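Local coordinates for heparin binding protein (Homo sapiens, PDB 1A7S) that binds heparin and probably bacterial lipopolysaccharide, kills many Gram-negative bacteria and attracts monocytes and fibroblasts, as a serine protease homologue of neutrophil granules, at residues 5-10 with 139-144; 12-17 with 176-181; 112-117 with 206-211. All blocks are in the same frame, centred on the assembly; numbering follows the deposited sequence.

Contact 1 (5-10 with 139-144). With NAG (2-acetamido-2-deoxy-beta-D-glucopyranose), chain B.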
loop_
_atom_site.group_PDB
_atom_site.type_symbol
_atom_site.label_atom_id
_atom_site.label_comp_id
_atom_site.label_asym_id
_atom_site.label_seq_id
_atom_site.Cartn_x
_atom_site.Cartn_y
_atom_site.Cartn_z
ATOM N N ARG A 5 -0.209 -14.070 9.009
ATOM C CA ARG A 5 0.986 -14.633 9.639
ATOM C C ARG A 5 2.058 -13.564 9.776
ATOM O O ARG A 5 2.148 -12.635 8.966
ATOM C CB ARG A 5 1.528 -15.747 8.731
ATOM C CG ARG A 5 2.737 -16.479 9.018
ATOM C CD ARG A 5 3.089 -17.565 7.984
ATOM N NE ARG A 5 1.991 -18.564 7.978
ATOM C CZ ARG A 5 1.852 -19.432 6.983
ATOM N NH1 ARG A 5 2.633 -19.389 5.894
ATOM N NH2 ARG A 5 0.856 -20.296 7.053
ATOM N N LYS A 6 2.885 -13.688 10.799
ATOM C CA LYS A 6 4.005 -12.771 10.998
ATOM C C LYS A 6 4.979 -12.933 9.856
ATOM O O LYS A 6 5.372 -14.047 9.490
ATOM C CB LYS A 6 4.669 -13.115 12.314
ATOM C CG LYS A 6 5.837 -12.246 12.711
ATOM C CD LYS A 6 6.381 -12.680 14.085
ATOM C CE LYS A 6 7.683 -11.942 14.411
ATOM N NZ LYS A 6 8.163 -12.375 15.762
ATOM N N ALA A 7 5.338 -11.791 9.245
ATOM C CA ALA A 7 6.344 -11.782 8.190
ATOM C C ALA A 7 7.752 -12.003 8.748
ATOM O O ALA A 7 8.004 -11.760 9.952
ATOM C CB ALA A 7 6.310 -10.430 7.449
ATOM N N ARG A 8 8.686 -12.364 7.876
ATOM C CA ARG A 8 10.082 -12.412 8.196
ATOM C C ARG A 8 10.773 -11.138 7.734
ATOM O O ARG A 8 10.297 -10.430 6.858
ATOM C CB ARG A 8 10.697 -13.631 7.474
ATOM C CG ARG A 8 10.107 -14.907 8.178
ATOM C CD ARG A 8 10.475 -16.153 7.593
ATOM N NE ARG A 8 11.897 -16.502 7.830
ATOM C CZ ARG A 8 12.370 -17.685 7.572
ATOM N NH1 ARG A 8 11.572 -18.688 7.200
ATOM N NH2 ARG A 8 13.671 -17.846 7.564
ATOM N N PRO A 9 11.953 -10.835 8.334
ATOM C CA PRO A 9 12.667 -9.645 7.886
ATOM C C PRO A 9 12.939 -9.744 6.381
ATOM O O PRO A 9 13.338 -10.777 5.880
ATOM C CB PRO A 9 13.950 -9.673 8.701
ATOM C CG PRO A 9 13.573 -10.380 9.956
ATOM C CD PRO A 9 12.587 -11.458 9.497
ATOM N N ARG A 10 12.705 -8.695 5.666
ATOM C CA ARG A 10 12.961 -8.498 4.241
ATOM C C ARG A 10 12.035 -9.315 3.403
ATOM O O ARG A 10 12.260 -9.373 2.175
ATOM C CB ARG A 10 14.437 -8.784 3.897
ATOM C CG ARG A 10 15.437 -8.234 4.867
ATOM C CD ARG A 10 16.849 -8.349 4.365
ATOM N NE ARG A 10 17.249 -9.687 3.970
ATOM C CZ ARG A 10 17.713 -10.653 4.800
ATOM N NH1 ARG A 10 17.848 -10.420 6.087
ATOM N NH2 ARG A 10 18.088 -11.803 4.296
ATOM N N ARG A 139 3.425 -4.599 15.697
ATOM C CA ARG A 139 4.797 -4.073 15.556
ATOM C C ARG A 139 5.577 -4.746 14.455
ATOM O O ARG A 139 6.473 -4.162 13.869
ATOM C CB ARG A 139 5.562 -4.131 16.896
ATOM C CG ARG A 139 5.905 -5.552 17.365
ATOM C CD ARG A 139 6.407 -5.547 18.814
ATOM N NE ARG A 139 7.686 -4.879 18.924
ATOM C CZ ARG A 139 8.378 -4.732 20.064
ATOM N NH1 ARG A 139 7.742 -4.922 21.232
ATOM N NH2 ARG A 139 9.580 -4.321 20.046
ATOM N N PHE A 140 5.230 -6.000 14.171
ATOM C CA PHE A 140 5.867 -6.744 13.053
ATOM C C PHE A 140 4.955 -6.702 11.854
ATOM O O PHE A 140 3.708 -6.654 11.959
ATOM C CB PHE A 140 6.107 -8.200 13.484
ATOM C CG PHE A 140 7.014 -8.349 14.689
ATOM C CD1 PHE A 140 8.316 -7.956 14.660
ATOM C CD2 PHE A 140 6.501 -8.819 15.880
ATOM C CE1 PHE A 140 9.129 -8.106 15.776
ATOM C CE2 PHE A 140 7.288 -8.907 17.011
ATOM C CZ PHE A 140 8.603 -8.575 16.960
ATOM N N PRO A 141 5.480 -6.784 10.641
ATOM C CA PRO A 141 4.629 -6.878 9.486
ATOM C C PRO A 141 3.925 -8.271 9.487
ATOM O O PRO A 141 4.518 -9.221 9.971
ATOM C CB PRO A 141 5.554 -6.720 8.284
ATOM C CG PRO A 141 6.935 -6.612 8.848
ATOM C CD PRO A 141 6.872 -7.111 10.284
ATOM N N ARG A 142 2.710 -8.273 9.009
ATOM C CA ARG A 142 1.943 -9.537 8.872
ATOM C C ARG A 142 1.465 -9.609 7.426
ATOM O O ARG A 142 1.341 -8.587 6.774
ATOM C CB ARG A 142 0.831 -9.612 9.901
ATOM C CG ARG A 142 1.297 -9.496 11.326
ATOM C CD ARG A 142 0.180 -9.695 12.311
ATOM N NE ARG A 142 -0.227 -11.109 12.376
ATOM C CZ ARG A 142 0.372 -12.055 13.060
ATOM N NH1 ARG A 142 1.440 -11.901 13.804
ATOM N NH2 ARG A 142 -0.144 -13.324 12.949
ATOM N N PHE A 143 1.121 -10.817 6.963
ATOM C CA PHE A 143 0.678 -11.022 5.611
ATOM C C PHE A 143 -0.371 -12.088 5.530
ATOM O O PHE A 143 -0.441 -13.028 6.345
ATOM C CB PHE A 143 1.856 -11.278 4.669
ATOM C CG PHE A 143 2.470 -12.649 4.847
ATOM C CD1 PHE A 143 3.312 -12.923 5.914
ATOM C CD2 PHE A 143 2.196 -13.669 3.957
ATOM C CE1 PHE A 143 3.789 -14.202 6.164
ATOM C CE2 PHE A 143 2.755 -14.924 4.178
ATOM C CZ PHE A 143 3.532 -15.169 5.297
ATOM N N VAL A 144 -1.191 -11.976 4.510
ATOM C CA VAL A 144 -2.277 -12.931 4.279
ATOM C C VAL A 144 -2.420 -13.205 2.776
ATOM O O VAL A 144 -2.188 -12.307 1.959
ATOM C CB VAL A 144 -3.593 -12.396 4.869
ATOM C CG1 VAL A 144 -4.027 -11.038 4.333
ATOM C CG2 VAL A 144 -4.681 -13.395 4.980
HETATM C C1 NAG B . -0.344 -18.964 1.183
HETATM C C2 NAG B . -0.112 -19.587 2.601
HETATM C C3 NAG B . 1.020 -20.595 2.497
HETATM C C4 NAG B . 0.512 -21.701 1.466
HETATM C C5 NAG B . 0.435 -20.931 0.126
HETATM C C6 NAG B . -0.200 -21.740 -0.977
HETATM C C7 NAG B . -0.444 -17.955 4.451
HETATM C C8 NAG B . 0.068 -16.769 5.201
HETATM N N2 NAG B . 0.366 -18.504 3.513
HETATM O O3 NAG B . 1.164 -21.258 3.710
HETATM O O4 NAG B . 1.643 -22.628 1.411
HETATM O O5 NAG B . -0.680 -20.023 0.261
HETATM O O6 NAG B . -1.144 -22.631 -0.448
HETATM O O7 NAG B . -1.539 -18.387 4.606
HETATM O O HOH W 1 2.206 -15.829 12.929
#
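Arg5 and Phe143 form an antiparallel hydrogen-bonded pair, with Arg5 N to Phe143 O and Phe143 N to Arg5 O both 2.9 Å, and Lys6 follows opposite Arg142 as a non-hydrogen-bonded pair. This short ladder lays strand 5-6, near the N-terminus, along strand 142-148 in the second of the two β-barrels of the chymotrypsin fold. One step further the Ala7 N-H reaches Pro141 O at 2.8 Å, prolonging the pairing into the loop, while Arg142 CA brings a C-H to Arg5 O at 3.1 Å. Side chains alternate across the sheet. On the face of Lys6 and Arg142, Lys6 is fully extended, which carries CE and NZ over one face of the Phe140 ring in a cation-pi contact, NZ lying 3.9 Å from the centroid of that ring. Arg139 CG covers the opposite face, so the ring lies between the Lys6 tip and an Arg139 methylene. The Arg142 guanidinium lies over the backbone at Arg5 and Lys6; its NH2 is held by Gly4 O, and a water accepts from Lys6 N with a weaker link to the same NH2. On the other face Phe143 CG sits between its backbone N and carbonyl carbon (chi1 73°), a setting that swings the ring across toward Arg5 O and Ala7. Arg5 runs beside this ring, CD 3.6 Å from Phe143 CZ, with its guanidinium plane turned 84° from the ring. A bend at chi3 (-62°) lets the guanidinium meet a GlcNAc of the glycan at Asn145. The acetamide methyl of the sugar lies over the centre of one guanidinium face and also touches the ring, C8 to Phe143 CE2 3.4 Å, while Arg5 NH1 donates in plane to the sugar O3 at 3.2 Å.

Contact 2 (12-17 with 176-181). With EOH (ethanol), chain G.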
loop_
_atom_site.group_PDB
_atom_site.type_symbol
_atom_site.label_atom_id
_atom_site.label_comp_id
_atom_site.label_asym_id
_atom_site.label_seq_id
_atom_site.Cartn_x
_atom_site.Cartn_y
_atom_site.Cartn_z
ATOM N N PHE A 12 9.010 -8.562 2.540
ATOM C CA PHE A 12 8.353 -7.564 1.697
ATOM C C PHE A 12 9.145 -6.284 1.677
ATOM O O PHE A 12 8.807 -5.262 2.300
ATOM C CB PHE A 12 6.933 -7.297 2.247
ATOM C CG PHE A 12 6.132 -8.586 2.320
ATOM C CD1 PHE A 12 5.548 -9.148 1.235
ATOM C CD2 PHE A 12 5.944 -9.250 3.520
ATOM C CE1 PHE A 12 4.782 -10.276 1.304
ATOM C CE2 PHE A 12 5.217 -10.362 3.640
ATOM C CZ PHE A 12 4.631 -10.934 2.523
ATOM N N PRO A 13 10.293 -6.317 0.960
ATOM C CA PRO A 13 11.279 -5.224 1.116
ATOM C C PRO A 13 10.918 -3.914 0.404
ATOM O O PRO A 13 11.615 -2.912 0.581
ATOM C CB PRO A 13 12.557 -5.839 0.605
ATOM C CG PRO A 13 12.154 -6.893 -0.356
ATOM C CD PRO A 13 10.819 -7.402 0.096
ATOM N N PHE A 14 9.824 -3.877 -0.314
ATOM C CA PHE A 14 9.276 -2.706 -0.928
ATOM C C PHE A 14 8.346 -1.941 -0.019
ATOM O O PHE A 14 7.848 -0.882 -0.393
ATOM C CB PHE A 14 8.584 -3.056 -2.258
ATOM C CG PHE A 14 7.628 -4.214 -2.076
ATOM C CD1 PHE A 14 6.416 -4.048 -1.490
ATOM C CD2 PHE A 14 8.020 -5.526 -2.451
ATOM C CE1 PHE A 14 5.562 -5.119 -1.218
ATOM C CE2 PHE A 14 7.172 -6.579 -2.177
ATOM C CZ PHE A 14 5.981 -6.402 -1.556
ATOM N N LEU A 15 7.992 -2.490 1.140
ATOM C CA LEU A 15 6.975 -1.926 1.959
ATOM C C LEU A 15 7.415 -0.614 2.632
ATOM O O LEU A 15 8.550 -0.559 3.154
ATOM C CB LEU A 15 6.522 -2.848 3.065
ATOM C CG LEU A 15 5.584 -3.914 2.814
ATOM C CD1 LEU A 15 5.221 -4.591 4.144
ATOM C CD2 LEU A 15 4.304 -3.517 2.056
ATOM N N ALA A 16 6.507 0.319 2.678
ATOM C CA ALA A 16 6.725 1.558 3.416
ATOM C C ALA A 16 5.796 1.633 4.605
ATOM O O ALA A 16 4.666 1.178 4.545
ATOM C CB ALA A 16 6.384 2.734 2.473
ATOM N N SER A 17 6.284 2.278 5.650
ATOM C CA SER A 17 5.526 2.720 6.815
ATOM C C SER A 17 5.441 4.247 6.716
ATOM O O SER A 17 6.460 4.899 6.651
ATOM C CB SER A 17 6.203 2.278 8.097
ATOM O OG SER A 17 5.614 2.903 9.215
ATOM N N GLY A 176 -3.278 2.059 2.023
ATOM C CA GLY A 176 -2.152 2.334 1.216
ATOM C C GLY A 176 -1.221 1.227 0.903
ATOM O O GLY A 176 -0.397 1.303 -0.027
ATOM N N THR A 177 -1.261 0.123 1.653
ATOM C CA THR A 177 -0.354 -0.987 1.388
ATOM C C THR A 177 -0.690 -1.706 0.107
ATOM O O THR A 177 -1.862 -1.746 -0.308
ATOM C CB THR A 177 -0.323 -1.940 2.636
ATOM O OG1 THR A 177 0.969 -2.497 2.741
ATOM C CG2 THR A 177 -1.377 -3.011 2.551
ATOM N N PRO A 178 0.262 -2.259 -0.614
ATOM C CA PRO A 178 -0.017 -2.822 -1.923
ATOM C C PRO A 178 -0.608 -4.231 -1.844
ATOM O O PRO A 178 -0.300 -5.044 -0.995
ATOM C CB PRO A 178 1.372 -2.856 -2.570
ATOM C CG PRO A 178 2.319 -3.050 -1.417
ATOM C CD PRO A 178 1.722 -2.206 -0.309
ATOM N N LEU A 179 -1.404 -4.496 -2.842
ATOM C CA LEU A 179 -1.876 -5.864 -3.170
ATOM C C LEU A 179 -0.922 -6.370 -4.267
ATOM O O LEU A 179 -0.834 -5.722 -5.318
ATOM C CB LEU A 179 -3.325 -5.795 -3.730
ATOM C CG LEU A 179 -3.845 -7.175 -4.202
ATOM C CD1 LEU A 179 -4.101 -8.064 -3.005
ATOM C CD2 LEU A 179 -5.122 -6.982 -5.023
ATOM N N VAL A 180 -0.226 -7.493 -4.006
ATOM C CA VAL A 180 0.715 -8.034 -4.930
ATOM C C VAL A 180 0.165 -9.337 -5.522
ATOM O O VAL A 180 -0.124 -10.253 -4.788
ATOM C CB VAL A 180 2.084 -8.307 -4.281
ATOM C CG1 VAL A 180 3.013 -8.893 -5.273
ATOM C CG2 VAL A 180 2.624 -6.961 -3.730
ATOM N N CYS A 181 0.049 -9.343 -6.826
ATOM C CA CYS A 181 -0.416 -10.535 -7.550
ATOM C C CYS A 181 0.572 -10.746 -8.696
ATOM O O CYS A 181 0.858 -9.815 -9.429
ATOM C CB CYS A 181 -1.838 -10.354 -8.126
ATOM S SG CYS A 181 -3.060 -9.601 -7.082
HETATM C C1 EOH G . 2.552 -6.748 -0.048
HETATM C C2 EOH G . 2.220 -8.164 -0.318
HETATM O O EOH G . 1.585 -5.934 0.711
HETATM O O HOH W 2 2.489 -1.329 4.719
#
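Phe14 and Leu15 meet Thr177, Pro178 and Val180 where the two β-barrels of the chymotrypsin fold face each other. The contact is apolar: Phe14 brings CE1 to 3.9 Å from Pro178 CG and CZ to 4.0 Å from Val180 CG2. Leu15 reaches over with one branch, CD2, which lies 3.7 Å from Pro178 CD and also touches Thr177 OG1. No direct hydrogen bond joins the segments. A type I turn from Phe12 to Leu15, closed by Leu15 N to Phe12 O, presents Phe14, whose CG stands between N and carbonyl carbon (chi1 50°), carrying the ring toward Pro178 and Val180; Phe12 C lies over the centre of one face of it. Leu108 also packs on both Phe14 and Pro178. Thr177 OG1 is held by Ala126 O and accepts a hydrogen from a water, which makes a weak second bond to Ala16 O. The residue just before Gly176, the catalytic serine in active relatives, is a glycine here. An ethanol, probably from the crystallisation liquor, lies between Phe12, Phe14 and Val180, its C1 at the Phe14 ring edge; its hydroxyl pairs with Ala126 N and donates to Pro178 O at 2.7 Å.

Contact 3 (112-117 with 206-211). With NAG (2-acetamido-2-deoxy-beta-D-glucopyranose), chain C.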
loop_
_atom_site.group_PDB
_atom_site.type_symbol
_atom_site.label_atom_id
_atom_site.label_comp_id
_atom_site.label_asym_id
_atom_site.label_seq_id
_atom_site.Cartn_x
_atom_site.Cartn_y
_atom_site.Cartn_z
ATOM N N LEU A 112 1.249 -2.985 -16.440
ATOM C CA LEU A 112 1.058 -2.099 -17.571
ATOM C C LEU A 112 -0.377 -1.561 -17.598
ATOM O O LEU A 112 -1.302 -2.171 -17.010
ATOM C CB LEU A 112 1.350 -2.835 -18.907
ATOM C CG LEU A 112 2.786 -3.269 -19.120
ATOM C CD1 LEU A 112 2.883 -4.207 -20.283
ATOM C CD2 LEU A 112 3.720 -2.078 -19.343
ATOM N N GLN A 113 -0.563 -0.415 -18.213
ATOM C CA GLN A 113 -1.847 0.211 -18.327
ATOM C C GLN A 113 -2.885 -0.772 -18.799
ATOM O O GLN A 113 -2.693 -1.487 -19.826
ATOM C CB GLN A 113 -1.776 1.425 -19.246
ATOM C CG GLN A 113 -3.060 2.183 -19.479
ATOM C CD GLN A 113 -3.513 2.964 -18.238
ATOM O OE1 GLN A 113 -2.766 3.612 -17.578
ATOM N NE2 GLN A 113 -4.860 2.912 -18.012
ATOM N N ASN A 114 -4.012 -0.847 -18.135
ATOM C CA ASN A 114 -5.145 -1.658 -18.478
ATOM C C ASN A 114 -4.939 -3.157 -18.307
ATOM O O ASN A 114 -5.792 -3.955 -18.637
ATOM C CB ASN A 114 -5.743 -1.368 -19.856
ATOM C CG ASN A 114 -6.302 -0.002 -20.013
ATOM O OD1 ASN A 114 -6.571 0.718 -19.025
ATOM N ND2 ASN A 114 -6.470 0.451 -21.254
ATOM N N ALA A 115 -3.854 -3.577 -17.677
ATOM C CA ALA A 115 -3.657 -5.000 -17.378
ATOM C C ALA A 115 -4.800 -5.424 -16.394
ATOM O O ALA A 115 -5.299 -4.609 -15.648
ATOM C CB ALA A 115 -2.333 -5.271 -16.695
ATOM N N THR A 116 -5.156 -6.680 -16.513
ATOM C CA THR A 116 -6.194 -7.284 -15.733
ATOM C C THR A 116 -5.667 -8.402 -14.860
ATOM O O THR A 116 -4.673 -9.034 -15.150
ATOM C CB THR A 116 -7.333 -7.927 -16.636
ATOM O OG1 THR A 116 -6.743 -8.807 -17.571
ATOM C CG2 THR A 116 -7.905 -6.758 -17.479
ATOM N N VAL A 117 -6.431 -8.659 -13.832
ATOM C CA VAL A 117 -6.222 -9.759 -12.910
ATOM C C VAL A 117 -7.575 -10.439 -12.713
ATOM O O VAL A 117 -8.540 -9.835 -12.242
ATOM C CB VAL A 117 -5.631 -9.259 -11.610
ATOM C CG1 VAL A 117 -6.424 -8.136 -10.969
ATOM C CG2 VAL A 117 -5.209 -10.327 -10.711
ATOM N N VAL A 206 -4.612 -0.388 -9.705
ATOM C CA VAL A 206 -3.389 0.287 -10.119
ATOM C C VAL A 206 -3.264 0.369 -11.621
ATOM O O VAL A 206 -2.829 1.396 -12.174
ATOM C CB VAL A 206 -2.159 -0.313 -9.477
ATOM C CG1 VAL A 206 -0.861 0.304 -10.010
ATOM C CG2 VAL A 206 -2.163 -0.124 -7.966
ATOM N N ALA A 207 -3.610 -0.696 -12.313
ATOM C CA ALA A 207 -3.422 -0.732 -13.756
ATOM C C ALA A 207 -4.203 0.342 -14.506
ATOM O O ALA A 207 -3.850 0.690 -15.631
ATOM C CB ALA A 207 -3.746 -2.097 -14.314
ATOM N N LEU A 208 -5.243 0.875 -13.894
ATOM C CA LEU A 208 -5.990 1.971 -14.552
ATOM C C LEU A 208 -5.178 3.244 -14.601
ATOM O O LEU A 208 -5.525 4.157 -15.349
ATOM C CB LEU A 208 -7.279 2.244 -13.797
ATOM C CG LEU A 208 -8.348 1.181 -13.806
ATOM C CD1 LEU A 208 -9.522 1.619 -12.940
ATOM C CD2 LEU A 208 -8.726 0.886 -15.251
ATOM N N PHE A 209 -4.198 3.363 -13.709
ATOM C CA PHE A 209 -3.459 4.626 -13.465
ATOM C C PHE A 209 -2.012 4.542 -13.929
ATOM O O PHE A 209 -1.244 5.461 -13.647
ATOM C CB PHE A 209 -3.459 4.910 -11.950
ATOM C CG PHE A 209 -4.842 5.145 -11.403
ATOM C CD1 PHE A 209 -5.316 6.433 -11.377
ATOM C CD2 PHE A 209 -5.590 4.128 -10.906
ATOM C CE1 PHE A 209 -6.646 6.631 -11.026
ATOM C CE2 PHE A 209 -6.875 4.307 -10.487
ATOM C CZ PHE A 209 -7.421 5.573 -10.568
ATOM N N ARG A 210 -1.603 3.506 -14.660
ATOM C CA ARG A 210 -0.168 3.391 -14.986
ATOM C C ARG A 210 0.373 4.545 -15.789
ATOM O O ARG A 210 1.456 5.045 -15.509
ATOM C CB ARG A 210 0.118 2.069 -15.671
ATOM C CG ARG A 210 1.524 1.875 -16.151
ATOM C CD ARG A 210 2.568 1.884 -15.012
ATOM N NE ARG A 210 3.918 1.816 -15.537
ATOM C CZ ARG A 210 4.545 0.700 -15.883
ATOM N NH1 ARG A 210 3.986 -0.457 -15.773
ATOM N NH2 ARG A 210 5.803 0.770 -16.371
ATOM N N ASP A 211 -0.317 4.950 -16.843
ATOM C CA ASP A 211 0.180 6.060 -17.651
ATOM C C ASP A 211 0.278 7.325 -16.788
ATOM O O ASP A 211 1.241 8.111 -16.922
ATOM C CB ASP A 211 -0.741 6.327 -18.850
ATOM C CG ASP A 211 -0.734 5.233 -19.900
ATOM O OD1 ASP A 211 0.078 4.312 -19.852
ATOM O OD2 ASP A 211 -1.573 5.392 -20.836
HETATM C C1 NAG C . -7.045 1.696 -21.518
HETATM C C2 NAG C . -6.579 2.216 -22.917
HETATM C C3 NAG C . -7.238 3.609 -23.114
HETATM C C4 NAG C . -8.756 3.421 -23.010
HETATM C C5 NAG C . -9.085 2.861 -21.578
HETATM C C6 NAG C . -10.520 2.687 -21.294
HETATM C C7 NAG C . -4.220 1.812 -23.528
HETATM C C8 NAG C . -2.845 2.263 -23.384
HETATM N N2 NAG C . -5.147 2.495 -22.808
HETATM O O3 NAG C . -6.902 4.064 -24.433
HETATM O O4 NAG C . -9.354 4.723 -23.128
HETATM O O5 NAG C . -8.442 1.540 -21.530
HETATM O O6 NAG C . -11.119 1.781 -22.188
HETATM O O7 NAG C . -4.513 1.025 -24.310
#
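Gln113 NE2 donates to two oxygens, Leu208 O and the side-chain OD1 of its neighbour Asn114, each at 3.0 Å. Leu208 O lies in the plane of the amide, although the nitrogen stands above the plane of that carbonyl. The other end of the same amide, OE1, takes the Asp211 N-H at 2.9 Å in an almost straight bond (178°) lying in the carbonyl plane of Gln113. Both ends of the amide are therefore engaged, which fixes its rotation. The chain is bent at chi2 (71°), turning the amide onto the backbone of 208-211, while CB and CG pass the Asp211 carboxylate. In the chymotrypsin fold this is where the loop before strand 122-127 meets the start of the C-terminal helix, 210-218, whose N-cap position is Phe209. A type II turn from Leu112 to Ala115 shapes the loop, and within it Asn114 N donates to Ala207 O at 2.9 Å. Ala207 CB packs under the turn, 3.2 Å from Ala115 O. Arg210 sends NH1 past Leu112 to Pro111 O, and its NE forms a salt bridge with Asp214. Asn114 carries an N-linked GlcNAc, ND2 bonded to C1 at 1.4 Å, whose methyl C8 comes to 3.9 Å from Gln113 CG.

Along the chain the segments run 5-10, 12-17, 112-117, 139-144, 176-181, 206-211, so all three contacts cross. Contact 2 is most central and joins the two barrels, setting strand 15-20 of the first against strand 178-181 of the second. Contact 1 fastens the N-terminal strand to the sheet of the second barrel; contact 3 fastens a loop to the 3-10 turn and start of the C-terminal helix. Contacts 1 and 2, about 11 Å apart between centres, touch through Phe143 CB and Phe12 CZ (3.5 Å); contacts 2 and 3, about 17 Å apart, through Cys181 CB and Val117 CG2 (4.2 Å). Contacts 1 and 3 lie on opposite sides of the chain's centre, each beside a glycan.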